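Local atomic coordinates of VOC domain-containing protein (Streptococcus mutans, PDB entry 3L7T), a protein that binds zinc and has the fold of the glyoxalase family, for which lactoylglutathione lyase activity is a possible but unproven function. Residues Leu11-Tyr16 and Glu21-Gln26; Asn25-Glu30 and Gln97-Leu102; Leu45-Gly50 and Leu54-Asn59; Glu71-Ser74 and Glu78-Gly81; Glu107-Asp112 and Gly116-Phe121. One frame throughout, in Å; residues are numbered along the deposited sequence.

Contact 1. Residues Leu11-Tyr16 and Glu21-Gln26; sequences LIVSDY and EFYVNQ
Tyr23 reaches from helix 16-26 to the end of strand 5-12, where its hydroxyl end meets Leu11 and its ring carbon CE2 lies near Val13. Its first torsion (chi1 -73°) places CG opposite the carbonyl carbon, which carries the ring from CB away from the helix toward the strand. Partway along the side chain the neighbouring Phe22 leans in: Phe22 CD2 sits 3.7 Å above the plane of the Tyr23 ring and over its centre, while Tyr23 CD2 lies in the Phe22 plane, at that ring's edge. One carbon further along the ring, Tyr23 CE2 is 4.4 Å from Val13 CG1, which comes in obliquely. At the far end, Tyr23 CZ comes within 4.3 Å of Leu11 CD2, and Tyr23 OH lies 3.9 Å from the same methyl and 4.1 Å from Leu11 CD1. Leu11 approaches from the opposite direction, its isopropyl fork closing on the hydroxyl. Both strand side chains also touch Ile56, and Tyr23 touches Leu47 and Leu130, which places the ring in the core between helix and sheet. The helix itself has a wider pi-type turn here, with Gln26 N bonded to Glu21 O at 3.0 Å. No hydrogen bond crosses the interface, and the phenol finds its polar partner elsewhere, in Asp124 OD2. The contact is therefore held by apolar packing, with the buried hydroxyl satisfied by Asp124, outside the two segments.

Contact 2. Residues Asn25-Glu30 and Gln97-Leu102; sequences NQLGFE and QELIAL
Leu27 and Leu99 meet methyl to methyl, CD2 of Leu27 standing 3.6 Å from CD2 of Leu99, with the two side chains crossing at a slant. Both leucines share one conformation: CG lies opposite the carbonyl carbon (chi1 -60° in Leu27, -82° in Leu99) and chi2 is near trans, so each turns its CD2 methyl toward the other. Phe122 of strand 118-123 touches both of them. Nearer the surface, Leu102 uses the same kind of extended rotamer to bring its CD1 to 3.4 Å from Gln26 O. The Gln26 side chain runs past Leu102 in the opposite direction, extended beyond CG. The backbones are nearest at this pair, with Gln26 CA 7.0 Å from Leu102 CA. After Leu27 the chain leaves helical geometry at Gly28, whose positive phi of 75° turns it toward strand 30-37. The C-terminal ends of helices 16-26 and 92-102 thus pack together, joining the two halves of the vicinal oxygen chelate fold.

Contact 3. Residues Leu45-Gly50 and Leu54-Asn59; sequences LDLKCG and LEIFGN
Asp46 and Glu55 lie side by side and point the same way from a non-hydrogen-bonded antiparallel pair, their carboxylate planes 31° apart. Asp46 OD1 rests 3.5 Å from Glu55 CG, and the oxygens Asp46 OD1 and Glu55 OE2 are 4.3 Å apart; Lys44 NZ makes a salt bridge with both, which probably offsets their like charges, while Arg33 takes Asp46 OD2. Glu55, extended beyond CG, is a zinc ligand together with His8. The other face carries Leu45, Leu47, Leu54 and Ile56. There Leu45 CB and Ile56 CB approach to 4.0 Å, Leu47 CB and Leu54 CB to 4.1 Å, and Leu47 CD1 reaches diagonally to Ile56 CG1 at 4.2 Å. Two hydrogen-bonded pairs set this register: Leu45 with Ile56 and Leu47 with Leu54 exchange both N-H groups, the shortest bond being Ile56 N to Leu45 O at 2.7 Å, nearly straight at 173°. This hairpin occupies the middle of its mixed sheet, flanked by strand 5-12 beside 52-58 and strand 30-37 beside 42-49; helix 16-26 packs on its leucine face through Tyr16, Tyr20, Tyr23 and Val24, and His84 of the second subunit packs against Glu55.

Contact 4. Residues Glu71-Ser74 and Glu78-Gly81; sequences ERIS and EACG
Arg72 NH2 serves two acceptors: it donates to Glu78 OE2 at 2.7 Å, with an N-H...O angle of 166°, and also to the carbonyl oxygen of Arg83. The first of these is a salt bridge. The carboxylate oxygen lies at the edge of the guanidinium, close to its plane, yet the guanidinium nitrogen meets that oxygen on its anti side, and the two flat groups are turned 68° against each other. The bridge thus runs through one nitrogen and one oxygen, not as a coplanar, two-bonded pair. An extended arginine chain, with CG opposite the backbone N (chi1 -172°), brings the group to Glu78; Glu78 is extended beyond CG as well. Glu78 OE1 in turn pairs with Arg83 NE, so its carboxylate joins two arginines. Nearer the backbone, Glu78 CG lies 4.1 Å from Ser74 CA and 3.8 Å from Ile73 O. A water joins the backbones, donating to Ile73 O at 2.6 Å and accepting from Ala79 N at 2.9 Å, which satisfies both atoms without direct pairing. Alongside it, Ile73 CD1 and Ala79 CB touch at 4.4 Å. Both segments belong to the long connection between strands 52-58 and 81-88; Gly81 opens the latter and pairs antiparallel with a strand of the second subunit, whose Glu71 and Pro69 pack on Ala79 and Cys80.

Contact 5. Residues Glu107-Asp112 and Gly116-Phe121; sequences EEVRYD and GKKMAF
Arg110 and Met119 satisfy each other's backbone twice: Arg110 N donates to Met119 O at 3.0 Å, nearly along the C=O axis, and Met119 N donates to Arg110 O at 2.9 Å, tilted from that carbonyl's plane. Toward the turn, Asp112 N is taken up by Lys117 O at 2.8 Å. At the open end Glu107 N finds Phe121 O at 2.9 Å, but the next pairing is mediated: a water donates to Glu108 O and accepts from Phe121 N, filling the place of a direct bond. Two residues lie between Glu107 and Arg110 but only one between Met119 and Phe121, so one extra residue is accommodated where the water sits. The hairpin of strands 110-111 and 118-123 forms one edge of the second mixed sheet of the vicinal oxygen chelate fold. On one face Tyr111 and Lys118 run side by side in the same direction, Lys118 CG lying 3.7 Å from Tyr111 CE1, and Gly116 O approaches the ring edge in its plane, 3.2 Å from Tyr111 CD1. On the other, Met119 takes the position between backbone N and carbonyl carbon (chi1 52°), bringing its CE to 3.8 Å from Arg110 CG and its SD to 3.7 Å from Asp112 CA. The Asp112 carboxylate looks outside the pair, OD1 accepting from Tyr114 N and OD2 bonding to His133 NE2.

Overall arrangement
Contacts 1, 2 and 3 form a connected group around helix 16-26 and the first mixed sheet. Contacts 1 and 2 share Asn25 and Gln26, their centres about 12 Å apart. Contact 3 lies about 9 Å from contact 1, centre to centre, on adjoining strands, and along the chain it is nested within the loop closed by contact 2, as is contact 4. Contact 2 reaches helix 92-102, linking this half to the second sheet, whose edge hairpin is contact 5, some 25 Å from contact 3 on the opposite side of the chain's centre. Contact 4 lies in the long connection between the sheets. Contacts 1 to 4 all touch the second subunit, consistent with zinc sites completed across the dimer.

Contact 1. Residues Leu11-Tyr16 and Glu21-Gln26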
# COMPACT_ATOMS: atom_id res chain seq x y z
N LEU A 11 -2.46 -4.50 -4.88
CA LEU A 11 -2.81 -5.40 -3.80
C LEU A 11 -3.25 -6.70 -4.40
O LEU A 11 -3.60 -6.76 -5.59
CB LEU A 11 -3.90 -4.80 -2.92
CG LEU A 11 -5.26 -4.48 -3.53
CD1 LEU A 11 -6.20 -5.62 -3.21
CD2 LEU A 11 -5.81 -3.19 -2.94
N ILE A 12 -3.19 -7.73 -3.56
CA ILE A 12 -3.54 -9.10 -3.95
C ILE A 12 -4.81 -9.52 -3.22
O ILE A 12 -4.96 -9.28 -2.03
CB ILE A 12 -2.38 -10.06 -3.62
CG1 ILE A 12 -1.22 -9.77 -4.59
CG2 ILE A 12 -2.85 -11.56 -3.74
CD1 ILE A 12 0.04 -10.58 -4.40
N VAL A 13 -5.70 -10.23 -3.92
CA VAL A 13 -6.95 -10.69 -3.33
C VAL A 13 -7.05 -12.20 -3.60
O VAL A 13 -6.33 -12.72 -4.46
CB VAL A 13 -8.20 -9.97 -3.91
CG1 VAL A 13 -8.12 -8.43 -3.66
CG2 VAL A 13 -8.37 -10.27 -5.41
N SER A 14 -7.78 -12.91 -2.75
CA SER A 14 -7.88 -14.36 -2.87
C SER A 14 -8.95 -14.75 -3.90
O SER A 14 -8.79 -15.74 -4.62
CB SER A 14 -8.15 -15.03 -1.49
OG SER A 14 -9.46 -14.71 -1.02
N ASP A 15 -10.08 -14.05 -3.88
CA ASP A 15 -11.20 -14.41 -4.73
C ASP A 15 -11.52 -13.23 -5.62
O ASP A 15 -12.12 -12.26 -5.17
CB ASP A 15 -12.43 -14.76 -3.86
CG ASP A 15 -13.63 -15.19 -4.68
OD1 ASP A 15 -13.98 -14.52 -5.69
OD2 ASP A 15 -14.30 -16.17 -4.27
N TYR A 16 -11.08 -13.29 -6.88
CA TYR A 16 -11.20 -12.14 -7.76
C TYR A 16 -12.63 -11.60 -7.88
O TYR A 16 -12.85 -10.41 -7.80
CB TYR A 16 -10.56 -12.43 -9.12
CG TYR A 16 -10.59 -11.26 -10.06
CD1 TYR A 16 -9.74 -10.17 -9.87
CD2 TYR A 16 -11.62 -11.12 -10.98
CE1 TYR A 16 -9.81 -9.08 -10.69
CE2 TYR A 16 -11.69 -10.05 -11.81
CZ TYR A 16 -10.79 -9.02 -11.67
OH TYR A 16 -10.92 -7.93 -12.52
N GLU A 21 -16.50 -7.39 -6.78
CA GLU A 21 -17.76 -6.92 -6.17
C GLU A 21 -17.53 -5.87 -5.05
O GLU A 21 -18.15 -4.80 -5.04
CB GLU A 21 -18.53 -8.13 -5.61
CG GLU A 21 -19.71 -7.80 -4.68
CD GLU A 21 -20.84 -7.04 -5.38
OE1 GLU A 21 -21.06 -7.25 -6.59
OE2 GLU A 21 -21.50 -6.20 -4.71
N PHE A 22 -16.60 -6.15 -4.14
CA PHE A 22 -16.33 -5.25 -3.03
C PHE A 22 -15.84 -3.88 -3.52
O PHE A 22 -16.42 -2.84 -3.21
CB PHE A 22 -15.31 -5.89 -2.08
CG PHE A 22 -14.91 -5.02 -0.91
CD1 PHE A 22 -15.70 -4.99 0.24
CD2 PHE A 22 -13.74 -4.26 -0.93
CE1 PHE A 22 -15.30 -4.26 1.36
CE2 PHE A 22 -13.34 -3.53 0.18
CZ PHE A 22 -14.15 -3.49 1.31
N TYR A 23 -14.73 -3.87 -4.25
CA TYR A 23 -14.11 -2.61 -4.70
C TYR A 23 -14.94 -1.80 -5.72
O TYR A 23 -14.95 -0.57 -5.70
CB TYR A 23 -12.69 -2.89 -5.23
CG TYR A 23 -11.68 -3.20 -4.10
CD1 TYR A 23 -11.17 -2.18 -3.30
CD2 TYR A 23 -11.29 -4.52 -3.80
CE1 TYR A 23 -10.33 -2.43 -2.24
CE2 TYR A 23 -10.43 -4.79 -2.72
CZ TYR A 23 -9.95 -3.73 -1.95
OH TYR A 23 -9.09 -3.96 -0.88
N VAL A 24 -15.48 -2.50 -6.71
CA VAL A 24 -16.13 -1.83 -7.83
C VAL A 24 -17.60 -1.57 -7.49
O VAL A 24 -18.07 -0.43 -7.55
CB VAL A 24 -16.00 -2.64 -9.15
CG1 VAL A 24 -16.76 -1.97 -10.28
CG2 VAL A 24 -14.52 -2.84 -9.56
N ASN A 25 -18.29 -2.57 -6.96
CA ASN A 25 -19.73 -2.42 -6.69
C ASN A 25 -20.16 -1.85 -5.33
O ASN A 25 -21.15 -1.13 -5.24
CB ASN A 25 -20.48 -3.71 -7.03
CG ASN A 25 -20.40 -4.03 -8.51
OD1 ASN A 25 -20.21 -3.12 -9.32
ND2 ASN A 25 -20.53 -5.30 -8.86
N GLN A 26 -19.42 -2.15 -4.28
CA GLN A 26 -19.72 -1.60 -2.97
C GLN A 26 -18.98 -0.28 -2.65
O GLN A 26 -19.58 0.69 -2.16
CB GLN A 26 -19.47 -2.65 -1.90
CG GLN A 26 -20.37 -3.87 -2.05
CD GLN A 26 -20.32 -4.74 -0.83
OE1 GLN A 26 -21.25 -4.75 -0.01
NE2 GLN A 26 -19.20 -5.41 -0.64

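Contact 2. Residues Asn25-Glu30 and Gln97-Leu102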
# COMPACT_ATOMS: atom_id res chain seq x y z
N ASN A 25 -18.29 -2.57 -6.96
CA ASN A 25 -19.73 -2.42 -6.69
C ASN A 25 -20.16 -1.85 -5.33
O ASN A 25 -21.15 -1.13 -5.24
CB ASN A 25 -20.48 -3.71 -7.03
CG ASN A 25 -20.40 -4.03 -8.51
OD1 ASN A 25 -20.21 -3.12 -9.32
ND2 ASN A 25 -20.53 -5.30 -8.86
N GLN A 26 -19.42 -2.15 -4.28
CA GLN A 26 -19.72 -1.60 -2.97
C GLN A 26 -18.98 -0.28 -2.65
O GLN A 26 -19.58 0.69 -2.16
CB GLN A 26 -19.47 -2.65 -1.90
CG GLN A 26 -20.37 -3.87 -2.05
CD GLN A 26 -20.32 -4.74 -0.83
OE1 GLN A 26 -21.25 -4.75 -0.01
NE2 GLN A 26 -19.20 -5.41 -0.64
N LEU A 27 -17.70 -0.21 -2.99
CA LEU A 27 -16.96 1.00 -2.69
C LEU A 27 -17.07 2.00 -3.82
O LEU A 27 -16.88 3.19 -3.62
CB LEU A 27 -15.50 0.70 -2.37
CG LEU A 27 -15.22 -0.22 -1.17
CD1 LEU A 27 -13.75 -0.17 -0.79
CD2 LEU A 27 -16.14 0.11 0.01
N GLY A 28 -17.54 1.53 -4.97
CA GLY A 28 -17.83 2.42 -6.12
C GLY A 28 -16.63 2.96 -6.90
O GLY A 28 -16.76 3.94 -7.63
N PHE A 29 -15.47 2.31 -6.79
CA PHE A 29 -14.33 2.74 -7.62
C PHE A 29 -14.59 2.56 -9.14
O PHE A 29 -15.05 1.52 -9.58
CB PHE A 29 -13.08 1.97 -7.23
CG PHE A 29 -12.49 2.40 -5.92
CD1 PHE A 29 -11.93 3.64 -5.78
CD2 PHE A 29 -12.50 1.54 -4.84
CE1 PHE A 29 -11.45 4.06 -4.55
CE2 PHE A 29 -12.04 1.97 -3.60
CZ PHE A 29 -11.48 3.21 -3.47
N GLU A 30 -14.25 3.57 -9.93
CA GLU A 30 -14.31 3.45 -11.39
C GLU A 30 -13.27 2.45 -11.93
O GLU A 30 -12.09 2.57 -11.64
CB GLU A 30 -14.06 4.84 -11.98
CG GLU A 30 -14.27 4.99 -13.47
CD GLU A 30 -13.63 6.27 -14.04
OE1 GLU A 30 -13.57 7.29 -13.32
OE2 GLU A 30 -13.13 6.22 -15.18
N GLN A 97 -21.75 5.16 8.11
CA GLN A 97 -23.17 4.79 8.02
C GLN A 97 -23.44 4.01 6.73
O GLN A 97 -24.06 2.94 6.77
CB GLN A 97 -24.07 6.04 8.01
CG GLN A 97 -23.90 6.98 9.17
CD GLN A 97 -24.61 6.48 10.38
OE1 GLN A 97 -24.68 5.27 10.60
NE2 GLN A 97 -25.24 7.38 11.12
N GLU A 98 -23.09 4.62 5.60
CA GLU A 98 -23.40 4.05 4.29
C GLU A 98 -22.77 2.67 4.15
O GLU A 98 -23.39 1.74 3.60
CB GLU A 98 -22.89 4.94 3.14
CG GLU A 98 -23.55 6.30 3.02
CD GLU A 98 -22.82 7.22 2.03
OE1 GLU A 98 -21.79 7.83 2.41
OE2 GLU A 98 -23.26 7.32 0.86
N LEU A 99 -21.53 2.55 4.61
CA LEU A 99 -20.82 1.28 4.55
C LEU A 99 -21.55 0.21 5.34
O LEU A 99 -21.71 -0.92 4.89
CB LEU A 99 -19.38 1.42 5.04
CG LEU A 99 -18.34 1.95 4.05
CD1 LEU A 99 -16.97 2.09 4.72
CD2 LEU A 99 -18.26 1.01 2.84
N ILE A 100 -21.92 0.54 6.57
CA ILE A 100 -22.63 -0.44 7.37
C ILE A 100 -23.92 -0.86 6.67
O ILE A 100 -24.29 -2.02 6.70
CB ILE A 100 -22.91 0.06 8.78
CG1 ILE A 100 -21.59 0.16 9.55
CG2 ILE A 100 -23.88 -0.89 9.50
CD1 ILE A 100 -21.63 1.12 10.74
N ALA A 101 -24.57 0.11 6.02
CA ALA A 101 -25.84 -0.09 5.30
C ALA A 101 -25.63 -1.02 4.11
O ALA A 101 -26.54 -1.76 3.72
CB ALA A 101 -26.41 1.26 4.83
N LEU A 102 -24.41 -1.04 3.58
CA LEU A 102 -24.06 -1.95 2.48
C LEU A 102 -23.72 -3.33 2.99
O LEU A 102 -23.61 -4.27 2.21
CB LEU A 102 -22.89 -1.39 1.65
CG LEU A 102 -23.20 -0.17 0.78
CD1 LEU A 102 -21.93 0.55 0.35
CD2 LEU A 102 -24.05 -0.55 -0.44

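Contact 3. Residues Leu45-Gly50 and Leu54-Asn59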
# COMPACT_ATOMS: atom_id res chain seq x y z
N LEU A 45 -6.89 -5.75 -12.33
CA LEU A 45 -8.02 -4.84 -12.37
C LEU A 45 -7.48 -3.48 -11.91
O LEU A 45 -7.05 -3.34 -10.76
CB LEU A 45 -9.08 -5.32 -11.39
CG LEU A 45 -10.25 -4.36 -11.16
CD1 LEU A 45 -11.08 -4.01 -12.42
CD2 LEU A 45 -11.14 -4.90 -10.08
N ASP A 46 -7.56 -2.49 -12.80
CA ASP A 46 -7.02 -1.16 -12.49
C ASP A 46 -8.14 -0.18 -12.20
O ASP A 46 -9.03 0.04 -13.04
CB ASP A 46 -6.20 -0.65 -13.68
CG ASP A 46 -5.01 -1.56 -14.02
OD1 ASP A 46 -4.42 -2.18 -13.10
OD2 ASP A 46 -4.65 -1.64 -15.22
N LEU A 47 -8.11 0.38 -10.98
CA LEU A 47 -9.20 1.25 -10.50
C LEU A 47 -8.75 2.68 -10.31
O LEU A 47 -7.63 2.94 -9.89
CB LEU A 47 -9.69 0.72 -9.14
CG LEU A 47 -10.18 -0.73 -9.17
CD1 LEU A 47 -10.88 -1.08 -7.86
CD2 LEU A 47 -11.18 -0.99 -10.35
N LYS A 48 -9.64 3.64 -10.55
CA LYS A 48 -9.27 5.02 -10.34
C LYS A 48 -9.56 5.50 -8.93
O LYS A 48 -10.71 5.38 -8.46
CB LYS A 48 -10.00 5.91 -11.34
CG LYS A 48 -9.58 7.36 -11.23
CD LYS A 48 -10.00 8.17 -12.48
CE LYS A 48 -9.29 9.53 -12.49
NZ LYS A 48 -9.88 10.36 -11.39
N CYS A 49 -8.59 6.15 -8.31
CA CYS A 49 -8.84 6.83 -7.03
C CYS A 49 -8.21 8.22 -7.03
O CYS A 49 -7.02 8.36 -6.74
CB CYS A 49 -8.33 6.01 -5.84
SG CYS A 49 -8.77 6.77 -4.24
N GLY A 50 -8.95 9.22 -7.51
CA GLY A 50 -8.36 10.52 -7.83
C GLY A 50 -7.15 10.34 -8.74
O GLY A 50 -7.25 9.68 -9.77
N LEU A 54 -5.45 2.10 -8.21
CA LEU A 54 -5.32 0.89 -7.37
C LEU A 54 -5.28 -0.29 -8.32
O LEU A 54 -6.17 -0.41 -9.16
CB LEU A 54 -6.56 0.75 -6.48
CG LEU A 54 -6.87 1.96 -5.62
CD1 LEU A 54 -8.14 1.65 -4.77
CD2 LEU A 54 -5.70 2.34 -4.76
N GLU A 55 -4.25 -1.12 -8.23
CA GLU A 55 -4.12 -2.27 -9.11
C GLU A 55 -4.49 -3.49 -8.31
O GLU A 55 -3.76 -3.86 -7.41
CB GLU A 55 -2.68 -2.44 -9.59
CG GLU A 55 -2.18 -1.39 -10.54
CD GLU A 55 -0.84 -1.77 -11.14
OE1 GLU A 55 -0.13 -2.64 -10.55
OE2 GLU A 55 -0.43 -1.06 -12.09
N ILE A 56 -5.60 -4.12 -8.64
CA ILE A 56 -6.01 -5.32 -7.92
C ILE A 56 -5.58 -6.57 -8.72
O ILE A 56 -5.95 -6.72 -9.90
CB ILE A 56 -7.52 -5.32 -7.70
CG1 ILE A 56 -8.01 -4.01 -7.08
CG2 ILE A 56 -7.94 -6.54 -6.88
CD1 ILE A 56 -7.48 -3.71 -5.74
N PHE A 57 -4.85 -7.47 -8.07
CA PHE A 57 -4.41 -8.70 -8.72
C PHE A 57 -5.06 -9.87 -8.05
O PHE A 57 -4.99 -10.01 -6.84
CB PHE A 57 -2.90 -8.88 -8.59
CG PHE A 57 -2.10 -7.93 -9.43
CD1 PHE A 57 -1.67 -8.30 -10.70
CD2 PHE A 57 -1.67 -6.72 -8.90
CE1 PHE A 57 -0.85 -7.46 -11.46
CE2 PHE A 57 -0.82 -5.88 -9.64
CZ PHE A 57 -0.43 -6.26 -10.93
N GLY A 58 -5.62 -10.79 -8.82
CA GLY A 58 -6.14 -12.00 -8.18
C GLY A 58 -6.55 -12.93 -9.27
O GLY A 58 -6.37 -12.65 -10.45
N ASN A 59 -7.12 -14.04 -8.86
CA ASN A 59 -7.57 -15.03 -9.81
C ASN A 59 -8.94 -15.53 -9.39
O ASN A 59 -9.34 -15.38 -8.23
CB ASN A 59 -6.57 -16.18 -9.90
CG ASN A 59 -6.79 -17.06 -11.12
OD1 ASN A 59 -7.59 -16.72 -11.98
ND2 ASN A 59 -6.08 -18.19 -11.21

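Contact 4. Residues Glu71-Ser74 and Glu78-Gly81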
# COMPACT_ATOMS: atom_id res chain seq x y z
N GLU A 71 -2.89 -16.16 3.36
CA GLU A 71 -3.64 -15.15 4.08
C GLU A 71 -2.69 -14.05 4.57
O GLU A 71 -1.50 -14.29 4.79
CB GLU A 71 -4.41 -15.75 5.27
CG GLU A 71 -5.62 -16.55 4.82
CD GLU A 71 -6.40 -17.19 5.96
OE1 GLU A 71 -5.91 -17.27 7.12
OE2 GLU A 71 -7.54 -17.63 5.68
N ARG A 72 -3.22 -12.85 4.60
CA ARG A 72 -2.52 -11.72 5.20
C ARG A 72 -2.23 -12.06 6.64
O ARG A 72 -3.09 -12.58 7.35
CB ARG A 72 -3.42 -10.49 5.18
CG ARG A 72 -2.66 -9.22 5.62
CD ARG A 72 -3.55 -7.99 5.43
NE ARG A 72 -2.90 -6.77 5.92
CZ ARG A 72 -2.86 -6.41 7.20
NH1 ARG A 72 -3.48 -7.14 8.13
NH2 ARG A 72 -2.27 -5.26 7.54
N ILE A 73 -1.03 -11.75 7.09
CA ILE A 73 -0.68 -11.93 8.49
C ILE A 73 -1.16 -10.70 9.26
O ILE A 73 -0.74 -9.57 8.96
CB ILE A 73 0.83 -12.07 8.63
CG1 ILE A 73 1.30 -13.37 7.96
CG2 ILE A 73 1.28 -11.94 10.12
CD1 ILE A 73 2.79 -13.45 7.75
N SER A 74 -2.01 -10.93 10.25
CA SER A 74 -2.53 -9.84 11.08
C SER A 74 -2.24 -9.98 12.58
O SER A 74 -2.34 -9.00 13.32
CB SER A 74 -4.03 -9.67 10.82
OG SER A 74 -4.29 -9.71 9.41
N GLU A 78 1.80 -7.83 12.41
CA GLU A 78 1.74 -7.74 10.96
C GLU A 78 3.15 -7.86 10.40
O GLU A 78 4.12 -7.50 11.08
CB GLU A 78 1.11 -6.40 10.55
CG GLU A 78 -0.40 -6.30 10.80
CD GLU A 78 -0.88 -4.86 10.87
OE1 GLU A 78 -0.33 -4.09 11.68
OE2 GLU A 78 -1.75 -4.47 10.09
N ALA A 79 3.28 -8.34 9.16
CA ALA A 79 4.57 -8.51 8.52
C ALA A 79 5.12 -7.17 8.07
O ALA A 79 4.37 -6.20 7.97
CB ALA A 79 4.47 -9.45 7.31
N CYS A 80 6.42 -7.14 7.79
CA CYS A 80 7.03 -6.05 7.04
C CYS A 80 6.29 -5.85 5.73
O CYS A 80 5.86 -6.82 5.09
CB CYS A 80 8.50 -6.36 6.76
SG CYS A 80 9.55 -6.33 8.28
N GLY A 81 6.28 -4.60 5.27
CA GLY A 81 5.77 -4.29 3.94
C GLY A 81 4.58 -3.38 4.04
O GLY A 81 4.30 -2.84 5.09
O HOH W 1 0.98 -8.45 7.35

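Contact 5. Residues Glu107-Asp112 and Gly116-Phe121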
# COMPACT_ATOMS: atom_id res chain seq x y z
N GLU A 107 -15.52 -0.30 12.16
CA GLU A 107 -15.22 -0.06 13.57
C GLU A 107 -15.58 1.36 14.01
O GLU A 107 -15.82 2.25 13.18
CB GLU A 107 -13.75 -0.42 13.87
CG GLU A 107 -13.47 -1.92 13.63
CD GLU A 107 -12.04 -2.36 13.93
OE1 GLU A 107 -11.15 -1.48 14.06
OE2 GLU A 107 -11.79 -3.59 13.98
N GLU A 108 -15.71 1.57 15.32
CA GLU A 108 -16.16 2.86 15.84
C GLU A 108 -15.32 3.98 15.26
O GLU A 108 -14.10 3.86 15.15
CB GLU A 108 -15.96 2.94 17.35
CG GLU A 108 -17.05 2.36 18.19
CD GLU A 108 -16.76 2.55 19.67
OE1 GLU A 108 -16.73 3.71 20.12
OE2 GLU A 108 -16.45 1.53 20.33
N VAL A 109 -15.95 5.13 15.13
CA VAL A 109 -15.23 6.34 14.79
C VAL A 109 -14.25 6.72 15.90
O VAL A 109 -14.65 6.91 17.06
CB VAL A 109 -16.21 7.49 14.53
CG1 VAL A 109 -15.47 8.79 14.36
CG2 VAL A 109 -17.06 7.18 13.31
N ARG A 110 -12.98 6.87 15.54
CA ARG A 110 -12.00 7.42 16.45
C ARG A 110 -11.35 8.66 15.87
O ARG A 110 -11.71 9.11 14.78
CB ARG A 110 -10.95 6.39 16.81
CG ARG A 110 -10.47 5.54 15.66
CD ARG A 110 -10.09 4.15 16.16
NE ARG A 110 -9.66 4.16 17.56
CZ ARG A 110 -8.39 4.17 17.94
NH1 ARG A 110 -7.42 4.16 17.03
NH2 ARG A 110 -8.07 4.17 19.24
N TYR A 111 -10.49 9.29 16.64
CA TYR A 111 -9.90 10.55 16.24
C TYR A 111 -8.41 10.38 16.00
O TYR A 111 -7.76 9.68 16.69
CB TYR A 111 -10.20 11.64 17.27
CG TYR A 111 -11.65 11.86 17.51
CD1 TYR A 111 -12.31 12.89 16.89
CD2 TYR A 111 -12.37 11.03 18.31
CE1 TYR A 111 -13.62 13.08 17.08
CE2 TYR A 111 -13.69 11.21 18.50
CZ TYR A 111 -14.32 12.24 17.88
OH TYR A 111 -15.65 12.42 18.09
N ASP A 112 -7.88 11.02 14.98
CA ASP A 112 -6.47 10.89 14.63
C ASP A 112 -5.66 11.41 15.79
O ASP A 112 -6.01 12.40 16.38
CB ASP A 112 -6.15 11.68 13.36
CG ASP A 112 -4.77 11.46 12.88
OD1 ASP A 112 -3.84 11.72 13.60
OD2 ASP A 112 -4.58 11.02 11.76
N GLY A 116 -6.87 15.84 15.23
CA GLY A 116 -7.94 15.23 15.96
C GLY A 116 -9.05 14.85 15.02
O GLY A 116 -10.16 14.73 15.43
N LYS A 117 -8.70 14.65 13.76
CA LYS A 117 -9.68 14.44 12.68
C LYS A 117 -10.28 13.05 12.75
O LYS A 117 -9.56 12.09 13.00
CB LYS A 117 -9.02 14.64 11.31
CG LYS A 117 -8.50 16.07 11.04
CD LYS A 117 -9.63 17.00 10.60
CE LYS A 117 -9.37 17.58 9.21
NZ LYS A 117 -8.18 18.47 9.20
N LYS A 118 -11.59 12.94 12.52
CA LYS A 118 -12.27 11.66 12.58
C LYS A 118 -11.74 10.64 11.56
O LYS A 118 -11.37 10.99 10.45
CB LYS A 118 -13.78 11.85 12.40
CG LYS A 118 -14.45 12.56 13.54
CD LYS A 118 -15.58 13.44 13.02
CE LYS A 118 -16.94 12.92 13.45
NZ LYS A 118 -17.09 12.88 14.93
N MET A 119 -11.79 9.37 11.93
CA MET A 119 -11.35 8.32 11.01
C MET A 119 -12.02 7.04 11.48
O MET A 119 -12.47 6.97 12.62
CB MET A 119 -9.85 8.15 11.07
CG MET A 119 -9.34 7.98 12.47
SD MET A 119 -7.55 7.95 12.58
CE MET A 119 -7.35 6.83 13.96
N ALA A 120 -12.06 6.02 10.61
CA ALA A 120 -12.65 4.74 11.00
C ALA A 120 -12.08 3.65 10.09
O ALA A 120 -11.87 3.90 8.92
CB ALA A 120 -14.16 4.80 10.86
N PHE A 121 -11.73 2.51 10.67
CA PHE A 121 -11.32 1.33 9.90
C PHE A 121 -12.45 0.41 9.48
O PHE A 121 -13.39 0.12 10.24
CB PHE A 121 -10.28 0.50 10.67
CG PHE A 121 -8.90 1.10 10.67
CD1 PHE A 121 -8.01 0.84 9.63
CD2 PHE A 121 -8.49 1.89 11.73
CE1 PHE A 121 -6.73 1.37 9.64
CE2 PHE A 121 -7.21 2.43 11.76
CZ PHE A 121 -6.33 2.18 10.71
O HOH W 2 -12.10 2.73 13.62